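Long-range contacts in 1,4-dihydroxy-6-naphtoate synthase (Archaeoglobus fulgidus, PDB 1ZBM), which probably converts cyclic dehypoxanthine futalosine into 1,4-dihydroxy-6-naphthoate and dihydroxyacetone, a carbon-carbon lyase step in the making of menaquinone: residues Trp172-Pro182 / Ser252-Met263; Ala57-Ala66 / Pro182-Leu192. All blocks are in the same frame, centred on the assembly; numbering follows the deposited sequence.

Contact 1 of 2, residues Trp172-Pro182 / Ser252-Met263; sequences WWSEQVKLPLP and SVDAALKKLYEM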
loop_
_atom_site.group_PDB
_atom_site.type_symbol
_atom_site.label_atom_id
_atom_site.label_comp_id
_atom_site.label_asym_id
_atom_site.label_seq_id
_atom_site.Cartn_x
_atom_site.Cartn_y
_atom_site.Cartn_z
ATOM N N TRP A 172 -9.553 14.878 -1.013
ATOM C CA TRP A 172 -9.363 15.468 0.298
ATOM C C TRP A 172 -7.901 15.819 0.536
ATOM O O TRP A 172 -7.597 16.867 1.108
ATOM C CB TRP A 172 -9.815 14.517 1.396
ATOM C CG TRP A 172 -9.612 15.116 2.743
ATOM C CD1 TRP A 172 -10.478 15.916 3.418
ATOM C CD2 TRP A 172 -8.435 15.008 3.557
ATOM N NE1 TRP A 172 -9.916 16.316 4.607
ATOM C CE2 TRP A 172 -8.661 15.778 4.717
ATOM C CE3 TRP A 172 -7.206 14.342 3.412
ATOM C CZ2 TRP A 172 -7.710 15.896 5.740
ATOM C CZ3 TRP A 172 -6.258 14.459 4.427
ATOM C CH2 TRP A 172 -6.518 15.235 5.576
ATOM N N TRP A 173 -7.001 14.938 0.109
ATOM C CA TRP A 173 -5.572 15.164 0.301
ATOM C C TRP A 173 -5.067 16.290 -0.579
ATOM O O TRP A 173 -4.213 17.073 -0.170
ATOM C CB TRP A 173 -4.786 13.887 0.005
ATOM C CG TRP A 173 -3.325 14.104 -0.284
ATOM C CD1 TRP A 173 -2.742 14.273 -1.513
ATOM C CD2 TRP A 173 -2.252 14.089 0.671
ATOM N NE1 TRP A 173 -1.368 14.348 -1.379
ATOM C CE2 TRP A 173 -1.048 14.237 -0.054
ATOM C CE3 TRP A 173 -2.195 13.954 2.069
ATOM C CZ2 TRP A 173 0.200 14.254 0.572
ATOM C CZ3 TRP A 173 -0.946 13.973 2.695
ATOM C CH2 TRP A 173 0.232 14.121 1.941
ATOM N N SER A 174 -5.604 16.358 -1.788
ATOM C CA SER A 174 -5.220 17.375 -2.736
ATOM C C SER A 174 -5.563 18.759 -2.166
ATOM O O SER A 174 -4.880 19.741 -2.447
ATOM C CB SER A 174 -5.940 17.127 -4.058
ATOM O OG SER A 174 -5.383 17.917 -5.093
ATOM N N GLU A 175 -6.609 18.828 -1.353
ATOM C CA GLU A 175 -7.004 20.087 -0.740
ATOM C C GLU A 175 -6.065 20.457 0.407
ATOM O O GLU A 175 -6.013 21.617 0.828
ATOM C CB GLU A 175 -8.449 20.008 -0.227
ATOM C CG GLU A 175 -9.506 20.085 -1.327
ATOM C CD GLU A 175 -10.926 19.846 -0.821
ATOM O OE1 GLU A 175 -11.166 19.956 0.406
ATOM O OE2 GLU A 175 -11.812 19.562 -1.659
ATOM N N GLN A 176 -5.311 19.481 0.907
ATOM C CA GLN A 176 -4.380 19.733 2.012
ATOM C C GLN A 176 -2.980 20.111 1.540
ATOM O O GLN A 176 -2.348 20.995 2.110
ATOM C CB GLN A 176 -4.269 18.505 2.920
ATOM C CG GLN A 176 -5.591 17.939 3.382
ATOM C CD GLN A 176 -6.532 19.013 3.874
ATOM O OE1 GLN A 176 -6.151 19.886 4.662
ATOM N NE2 GLN A 176 -7.774 18.950 3.423
ATOM N N VAL A 177 -2.491 19.422 0.515
ATOM C CA VAL A 177 -1.170 19.706 -0.012
ATOM C C VAL A 177 -1.108 19.290 -1.473
ATOM O O VAL A 177 -1.797 18.358 -1.888
ATOM C CB VAL A 177 -0.058 18.977 0.794
ATOM C CG1 VAL A 177 -0.258 17.485 0.720
ATOM C CG2 VAL A 177 1.314 19.361 0.256
ATOM N N LYS A 178 -0.286 19.994 -2.251
ATOM C CA LYS A 178 -0.153 19.734 -3.681
ATOM C C LYS A 178 1.054 18.869 -4.011
ATOM O O LYS A 178 2.023 19.325 -4.613
ATOM C CB LYS A 178 -0.080 21.067 -4.433
ATOM C CG LYS A 178 -1.249 22.003 -4.124
ATOM C CD LYS A 178 -2.600 21.386 -4.503
ATOM C CE LYS A 178 -3.747 22.371 -4.280
ATOM N NZ LYS A 178 -5.094 21.775 -4.532
ATOM N N LEU A 179 0.971 17.604 -3.620
ATOM C CA LEU A 179 2.039 16.640 -3.841
ATOM C C LEU A 179 1.419 15.246 -3.953
ATOM O O LEU A 179 0.291 15.027 -3.512
ATOM C CB LEU A 179 3.006 16.678 -2.651
ATOM C CG LEU A 179 3.750 17.988 -2.397
ATOM C CD1 LEU A 179 4.363 18.004 -0.988
ATOM C CD2 LEU A 179 4.837 18.150 -3.465
ATOM N N PRO A 180 2.150 14.286 -4.542
ATOM C CA PRO A 180 1.630 12.919 -4.682
ATOM C C PRO A 180 1.201 12.375 -3.305
ATOM O O PRO A 180 1.576 12.932 -2.277
ATOM C CB PRO A 180 2.818 12.163 -5.268
ATOM C CG PRO A 180 3.536 13.214 -6.064
ATOM C CD PRO A 180 3.487 14.415 -5.148
ATOM N N LEU A 181 0.437 11.287 -3.287
ATOM C CA LEU A 181 -0.046 10.705 -2.034
ATOM C C LEU A 181 0.654 9.385 -1.651
ATOM O O LEU A 181 0.385 8.342 -2.257
ATOM C CB LEU A 181 -1.555 10.446 -2.151
ATOM C CG LEU A 181 -2.449 10.414 -0.904
ATOM C CD1 LEU A 181 -3.764 9.704 -1.244
ATOM C CD2 LEU A 181 -1.754 9.715 0.231
ATOM N N PRO A 182 1.542 9.411 -0.634
ATOM C CA PRO A 182 2.278 8.227 -0.161
ATOM C C PRO A 182 1.332 7.231 0.496
ATOM O O PRO A 182 0.690 7.566 1.489
ATOM C CB PRO A 182 3.258 8.798 0.868
ATOM C CG PRO A 182 3.319 10.259 0.552
ATOM C CD PRO A 182 1.919 10.596 0.150
ATOM N N SER A 252 9.457 15.162 -4.131
ATOM C CA SER A 252 8.080 15.554 -3.836
ATOM C C SER A 252 7.385 14.578 -2.900
ATOM O O SER A 252 6.635 14.988 -2.014
ATOM C CB SER A 252 7.267 15.715 -5.135
ATOM O OG SER A 252 7.123 14.489 -5.835
ATOM N N VAL A 253 7.638 13.286 -3.092
ATOM C CA VAL A 253 7.044 12.255 -2.243
ATOM C C VAL A 253 7.662 12.297 -0.846
ATOM O O VAL A 253 6.987 12.004 0.145
ATOM C CB VAL A 253 7.240 10.831 -2.847
ATOM C CG1 VAL A 253 6.714 9.772 -1.884
ATOM C CG2 VAL A 253 6.520 10.732 -4.179
ATOM N N ASP A 254 8.944 12.643 -0.756
ATOM C CA ASP A 254 9.578 12.739 0.563
ATOM C C ASP A 254 8.888 13.882 1.301
ATOM O O ASP A 254 8.642 13.798 2.501
ATOM C CB ASP A 254 11.073 13.086 0.486
ATOM C CG ASP A 254 11.916 11.987 -0.125
ATOM O OD1 ASP A 254 11.640 10.786 0.125
ATOM O OD2 ASP A 254 12.888 12.334 -0.839
ATOM N N ALA A 255 8.591 14.958 0.574
ATOM C CA ALA A 255 7.951 16.128 1.165
ATOM C C ALA A 255 6.538 15.799 1.611
ATOM O O ALA A 255 6.083 16.264 2.660
ATOM C CB ALA A 255 7.932 17.274 0.166
ATOM N N ALA A 256 5.846 14.996 0.805
ATOM C CA ALA A 256 4.479 14.592 1.104
ATOM C C ALA A 256 4.405 13.785 2.397
ATOM O O ALA A 256 3.506 13.993 3.208
ATOM C CB ALA A 256 3.911 13.801 -0.050
ATOM N N LEU A 257 5.341 12.867 2.603
ATOM C CA LEU A 257 5.327 12.088 3.839
ATOM C C LEU A 257 5.535 13.038 4.993
ATOM O O LEU A 257 4.806 12.997 5.987
ATOM C CB LEU A 257 6.452 11.070 3.867
ATOM C CG LEU A 257 6.202 9.683 3.290
ATOM C CD1 LEU A 257 7.472 8.877 3.555
ATOM C CD2 LEU A 257 4.999 9.002 3.952
ATOM N N LYS A 258 6.542 13.898 4.858
ATOM C CA LYS A 258 6.837 14.864 5.915
ATOM C C LYS A 258 5.543 15.582 6.288
ATOM O O LYS A 258 5.196 15.672 7.465
ATOM C CB LYS A 258 7.888 15.887 5.451
ATOM C CG LYS A 258 8.479 16.712 6.590
ATOM C CD LYS A 258 9.051 18.056 6.114
ATOM C CE LYS A 258 9.441 18.953 7.304
ATOM N NZ LYS A 258 9.775 20.363 6.914
ATOM N N LYS A 259 4.823 16.070 5.280
ATOM C CA LYS A 259 3.561 16.785 5.500
ATOM C C LYS A 259 2.522 15.889 6.162
ATOM O O LYS A 259 1.919 16.247 7.180
ATOM C CB LYS A 259 3.008 17.301 4.167
ATOM C CG LYS A 259 1.671 18.015 4.291
ATOM C CD LYS A 259 1.808 19.229 5.173
ATOM C CE LYS A 259 0.496 19.959 5.335
ATOM N NZ LYS A 259 0.672 21.064 6.322
ATOM N N LEU A 260 2.311 14.722 5.567
ATOM C CA LEU A 260 1.355 13.762 6.092
ATOM C C LEU A 260 1.589 13.556 7.589
ATOM O O LEU A 260 0.652 13.628 8.383
ATOM C CB LEU A 260 1.497 12.424 5.364
ATOM C CG LEU A 260 0.751 11.220 5.943
ATOM C CD1 LEU A 260 -0.758 11.464 5.914
ATOM C CD2 LEU A 260 1.093 9.976 5.130
ATOM N N TYR A 261 2.842 13.311 7.968
ATOM C CA TYR A 261 3.179 13.069 9.367
ATOM C C TYR A 261 2.898 14.275 10.250
ATOM O O TYR A 261 2.355 14.138 11.350
ATOM C CB TYR A 261 4.647 12.650 9.495
ATOM C CG TYR A 261 4.970 11.295 8.881
ATOM C CD1 TYR A 261 6.292 10.934 8.602
ATOM C CD2 TYR A 261 3.960 10.369 8.590
ATOM C CE1 TYR A 261 6.606 9.687 8.045
ATOM C CE2 TYR A 261 4.265 9.120 8.033
ATOM C CZ TYR A 261 5.595 8.790 7.765
ATOM O OH TYR A 261 5.904 7.570 7.213
ATOM N N GLU A 262 3.267 15.456 9.766
ATOM C CA GLU A 262 3.036 16.687 10.504
ATOM C C GLU A 262 1.549 16.802 10.799
ATOM O O GLU A 262 1.152 17.063 11.936
ATOM C CB GLU A 262 3.528 17.883 9.686
ATOM C CG GLU A 262 5.043 17.967 9.654
ATOM C CD GLU A 262 5.580 18.976 8.658
ATOM O OE1 GLU A 262 6.817 19.162 8.631
ATOM O OE2 GLU A 262 4.787 19.578 7.902
HETATM N N MSE A 263 0.723 16.577 9.781
HETATM C CA MSE A 263 -0.717 16.649 9.987
HETATM C C MSE A 263 -1.175 15.635 11.028
HETATM O O MSE A 263 -2.046 15.932 11.836
HETATM C CB MSE A 263 -1.469 16.397 8.680
HETATM C CG MSE A 263 -1.342 17.503 7.656
HETATM SE SE MSE A 263 -2.340 17.098 6.036
HETATM C CE MSE A 263 -4.095 17.666 6.632
#
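A256 is the low point of helix 251-265 on the side turned to residues 172-182, and three larger groups close over it. The P182 ring sets CG 3.6 Å from A256 CB, the indole of W173 brings CZ2 to 3.8 Å from the same methyl, and L179 packs its CB there as well. A256 O lies at the indole edge, near the ring plane. W173 cannot easily swing away, since its NE1 donates a nearly straight bond (167°) to L179 O, 2.8 Å off, while L181 CG and V177 CG1 lie over opposite faces of the ring.

Around this centre the bumps interlock. P182 CB presses on L257 CD2 (3.5 Å) on one flank of A256. The two methyls of L179 split over the helix, CD1 against A255 CB and CD2 against S252 CB, and P180 rests its CD 3.7 Å from S252 OG. Further along, V177 lies on the aliphatic part of K259. At the far end the selenomethionine M263 bends at chi3 (82°), which carries CE into the corner between W172 CH2 and Q176 CG, 3.6 Å from each. Q176 is steadied by its NE2 bonding to W172 O.

This is apolar packing of a C-terminal helix on the segment that enters strand 181-189, in a two-domain fold of the periplasmic-binding-protein type; L260 also borders T114, a predicted substrate-binding residue.

Contact 2 of 2, residues Ala57-Ala66 / Pro182-Leu192; sequences AEYEVTAISA and PLGLNAIRRDL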
loop_
_atom_site.group_PDB
_atom_site.type_symbol
_atom_site.label_atom_id
_atom_site.label_comp_id
_atom_site.label_asym_id
_atom_site.label_seq_id
_atom_site.Cartn_x
_atom_site.Cartn_y
_atom_site.Cartn_z
ATOM N N ALA A 57 10.113 -5.975 14.378
ATOM C CA ALA A 57 11.259 -6.018 13.459
ATOM C C ALA A 57 11.477 -7.460 13.021
ATOM O O ALA A 57 12.599 -7.970 13.029
ATOM C CB ALA A 57 12.511 -5.480 14.141
ATOM N N GLU A 58 10.377 -8.100 12.632
ATOM C CA GLU A 58 10.378 -9.491 12.212
ATOM C C GLU A 58 11.186 -9.779 10.954
ATOM O O GLU A 58 12.026 -10.674 10.944
ATOM C CB GLU A 58 8.940 -9.954 11.999
ATOM C CG GLU A 58 8.807 -11.447 11.756
ATOM C CD GLU A 58 8.409 -12.208 13.007
ATOM O OE1 GLU A 58 7.193 -12.235 13.325
ATOM O OE2 GLU A 58 9.309 -12.765 13.686
ATOM N N TYR A 59 10.934 -9.033 9.886
ATOM C CA TYR A 59 11.645 -9.282 8.639
ATOM C C TYR A 59 12.721 -8.248 8.325
ATOM O O TYR A 59 12.704 -7.131 8.845
ATOM C CB TYR A 59 10.644 -9.350 7.483
ATOM C CG TYR A 59 9.447 -10.222 7.775
ATOM C CD1 TYR A 59 9.581 -11.600 7.949
ATOM C CD2 TYR A 59 8.177 -9.669 7.888
ATOM C CE1 TYR A 59 8.472 -12.400 8.230
ATOM C CE2 TYR A 59 7.071 -10.455 8.166
ATOM C CZ TYR A 59 7.216 -11.813 8.337
ATOM O OH TYR A 59 6.106 -12.580 8.617
ATOM N N GLU A 60 13.668 -8.640 7.478
ATOM C CA GLU A 60 14.735 -7.743 7.063
ATOM C C GLU A 60 14.154 -6.666 6.159
ATOM O O GLU A 60 14.523 -5.501 6.258
ATOM C CB GLU A 60 15.818 -8.498 6.293
ATOM C CG GLU A 60 16.811 -9.243 7.153
ATOM C CD GLU A 60 16.334 -10.613 7.593
ATOM O OE1 GLU A 60 15.262 -11.073 7.130
ATOM O OE2 GLU A 60 17.054 -11.237 8.402
ATOM N N VAL A 61 13.255 -7.069 5.267
ATOM C CA VAL A 61 12.610 -6.136 4.339
ATOM C C VAL A 61 11.113 -6.441 4.296
ATOM O O VAL A 61 10.713 -7.571 4.020
ATOM C CB VAL A 61 13.157 -6.281 2.895
ATOM C CG1 VAL A 61 12.459 -5.277 1.982
ATOM C CG2 VAL A 61 14.665 -6.061 2.862
ATOM N N THR A 62 10.285 -5.440 4.555
ATOM C CA THR A 62 8.847 -5.656 4.532
ATOM C C THR A 62 8.066 -4.486 3.961
ATOM O O THR A 62 8.449 -3.335 4.152
ATOM C CB THR A 62 8.301 -5.933 5.956
ATOM O OG1 THR A 62 6.874 -6.060 5.907
ATOM C CG2 THR A 62 8.653 -4.794 6.893
ATOM N N ALA A 63 6.980 -4.770 3.245
ATOM C CA ALA A 63 6.147 -3.690 2.723
ATOM C C ALA A 63 5.489 -3.154 3.989
ATOM O O ALA A 63 5.450 -3.847 5.006
ATOM C CB ALA A 63 5.087 -4.236 1.768
ATOM N N ILE A 64 4.978 -1.933 3.940
ATOM C CA ILE A 64 4.341 -1.349 5.115
ATOM C C ILE A 64 3.719 0.001 4.790
ATOM O O ILE A 64 4.315 0.812 4.085
ATOM C CB ILE A 64 5.356 -1.152 6.258
ATOM C CG1 ILE A 64 4.636 -0.684 7.521
ATOM C CG2 ILE A 64 6.381 -0.099 5.867
ATOM C CD1 ILE A 64 5.548 -0.513 8.706
ATOM N N SER A 65 2.526 0.237 5.325
ATOM C CA SER A 65 1.799 1.485 5.114
ATOM C C SER A 65 2.610 2.687 5.585
ATOM O O SER A 65 3.328 2.594 6.578
ATOM C CB SER A 65 0.473 1.442 5.877
ATOM O OG SER A 65 -0.365 0.412 5.392
ATOM N N ALA A 66 2.506 3.815 4.887
ATOM C CA ALA A 66 3.254 4.994 5.319
ATOM C C ALA A 66 2.855 5.317 6.763
ATOM O O ALA A 66 3.706 5.630 7.594
ATOM C CB ALA A 66 2.966 6.191 4.406
ATOM N N PRO A 182 1.542 9.411 -0.634
ATOM C CA PRO A 182 2.278 8.227 -0.161
ATOM C C PRO A 182 1.332 7.231 0.496
ATOM O O PRO A 182 0.690 7.566 1.489
ATOM C CB PRO A 182 3.258 8.798 0.868
ATOM C CG PRO A 182 3.319 10.259 0.552
ATOM C CD PRO A 182 1.919 10.596 0.150
ATOM N N LEU A 183 1.251 6.008 -0.024
ATOM C CA LEU A 183 0.346 5.016 0.563
ATOM C C LEU A 183 1.064 3.824 1.189
ATOM O O LEU A 183 0.976 3.608 2.397
ATOM C CB LEU A 183 -0.642 4.520 -0.490
ATOM C CG LEU A 183 -1.567 5.594 -1.050
ATOM C CD1 LEU A 183 -2.242 5.064 -2.289
ATOM C CD2 LEU A 183 -2.593 6.003 0.012
ATOM N N GLY A 184 1.749 3.048 0.358
ATOM C CA GLY A 184 2.479 1.897 0.846
ATOM C C GLY A 184 3.956 2.151 0.644
ATOM O O GLY A 184 4.343 2.829 -0.306
ATOM N N LEU A 185 4.793 1.620 1.524
ATOM C CA LEU A 185 6.231 1.833 1.399
ATOM C C LEU A 185 7.028 0.543 1.550
ATOM O O LEU A 185 6.564 -0.434 2.138
ATOM C CB LEU A 185 6.701 2.811 2.477
ATOM C CG LEU A 185 6.042 4.181 2.627
ATOM C CD1 LEU A 185 6.480 4.787 3.952
ATOM C CD2 LEU A 185 6.415 5.089 1.467
ATOM N N ASN A 186 8.238 0.541 1.018
ATOM C CA ASN A 186 9.078 -0.619 1.199
ATOM C C ASN A 186 10.032 -0.205 2.311
ATOM O O ASN A 186 10.683 0.829 2.220
ATOM C CB ASN A 186 9.847 -0.973 -0.071
ATOM C CG ASN A 186 9.635 -2.415 -0.479
ATOM O OD1 ASN A 186 10.449 -3.006 -1.195
ATOM N ND2 ASN A 186 8.530 -2.992 -0.025
ATOM N N ALA A 187 10.089 -1.014 3.364
ATOM C CA ALA A 187 10.915 -0.722 4.522
ATOM C C ALA A 187 12.016 -1.760 4.757
ATOM O O ALA A 187 11.770 -2.970 4.688
ATOM C CB ALA A 187 10.025 -0.620 5.754
ATOM N N ILE A 188 13.226 -1.281 5.046
ATOM C CA ILE A 188 14.358 -2.168 5.305
ATOM C C ILE A 188 14.940 -1.915 6.701
ATOM O O ILE A 188 15.240 -0.779 7.059
ATOM C CB ILE A 188 15.464 -2.019 4.199
ATOM C CG1 ILE A 188 16.630 -2.978 4.470
ATOM C CG2 ILE A 188 15.962 -0.602 4.132
ATOM C CD1 ILE A 188 17.588 -3.085 3.305
ATOM N N ARG A 189 15.084 -2.992 7.476
ATOM C CA ARG A 189 15.589 -2.926 8.843
ATOM C C ARG A 189 16.908 -2.153 8.868
ATOM O O ARG A 189 17.717 -2.271 7.951
ATOM C CB ARG A 189 15.750 -4.355 9.407
ATOM C CG ARG A 189 15.456 -4.496 10.917
ATOM C CD ARG A 189 15.155 -5.947 11.353
ATOM N NE ARG A 189 16.299 -6.841 11.178
ATOM C CZ ARG A 189 16.223 -8.172 11.145
ATOM N NH1 ARG A 189 15.050 -8.786 11.279
ATOM N NH2 ARG A 189 17.328 -8.888 10.959
ATOM N N ARG A 190 17.125 -1.350 9.904
ATOM C CA ARG A 190 18.338 -0.544 9.971
ATOM C C ARG A 190 19.608 -1.286 10.379
ATOM O O ARG A 190 20.710 -0.759 10.214
ATOM C CB ARG A 190 18.113 0.644 10.912
ATOM C CG ARG A 190 17.074 1.663 10.427
ATOM C CD ARG A 190 16.785 2.695 11.516
ATOM N NE ARG A 190 15.753 3.661 11.146
ATOM C CZ ARG A 190 15.937 4.671 10.303
ATOM N NH1 ARG A 190 17.117 4.860 9.730
ATOM N NH2 ARG A 190 14.935 5.500 10.046
ATOM N N ASP A 191 19.467 -2.503 10.902
ATOM C CA ASP A 191 20.633 -3.279 11.335
ATOM C C ASP A 191 21.329 -4.070 10.223
ATOM O O ASP A 191 22.319 -4.765 10.477
ATOM C CB ASP A 191 20.238 -4.253 12.446
ATOM C CG ASP A 191 19.428 -5.415 11.926
ATOM O OD1 ASP A 191 18.277 -5.198 11.503
ATOM O OD2 ASP A 191 19.951 -6.548 11.920
ATOM N N LEU A 192 20.819 -3.980 9.000
ATOM C CA LEU A 192 21.424 -4.695 7.876
ATOM C C LEU A 192 22.612 -3.907 7.351
ATOM O O LEU A 192 22.606 -2.678 7.376
ATOM C CB LEU A 192 20.409 -4.873 6.753
ATOM C CG LEU A 192 19.104 -5.572 7.136
ATOM C CD1 LEU A 192 18.237 -5.700 5.897
ATOM C CD2 LEU A 192 19.404 -6.952 7.732
#
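Paired antiparallel, strands 61-65 and 182-189 meet first through their backbones. T62 and A187 form a hydrogen-bonded pair with two backbone hydrogen bonds, as do I64 and L185; R189 N gives a nearly straight one (173°) to E60 O, and A66 N reaches L183 O at 2.9 Å. On one face of the sheet the A187 methyl sits 3.7 Å from I64 CG2, and L185 extends CD1 to within 3.5 Å of A66 CA. On the other, V61 CG2 meets I188 CG1 at 4.0 Å.

At the end of strand 182-189, R189 bends at chi3 (64°) and lays its guanidinium along residues 57-60, just before strand 61-65. NH1 donates to A57 O at 3.1 Å, tilted from the guanidinium plane, and E60 CG lies over one face, toward the rim. NH2 forms a salt bridge with E60 OE2 (3.5 Å), and NE makes a charged hydrogen bond to D191 OD1 (2.6 Å, on the syn side of the carboxylate).

Outer partners position this shell: R13 N bonds E60 OE1, and L183 O, the acceptor for A66 N, also takes T114 OG1. Two carboxylates and a carbonyl thus share the charge of R189, which probably favours the ionised forms of E60 and D191, while L183 O couples the strand pair to a predicted substrate-binding residue.

Overall arrangement
After strands 11-16 and 39-44, the chain lays residues 57-66 beside strand 11-16. It then passes through strand 76-86 and the second sheet before helix 169-174 leads back in strand 181-189, which slots in between 61-65 and 76-86 and, against the former, closes contact 2. Contact 1 closes later, when helix 251-265 returns over residues 172-182 after a largely helical excursion. The four segments alternate along the chain, so the loops cross, and P182 belongs to both contacts. The two also touch directly: L257 packs on A66 and Y261 OH bonds A66 O. Together they tie the C-terminal helix to the sheet holding strands 61-65 and 181-189, and to the chain arriving from the other sheet.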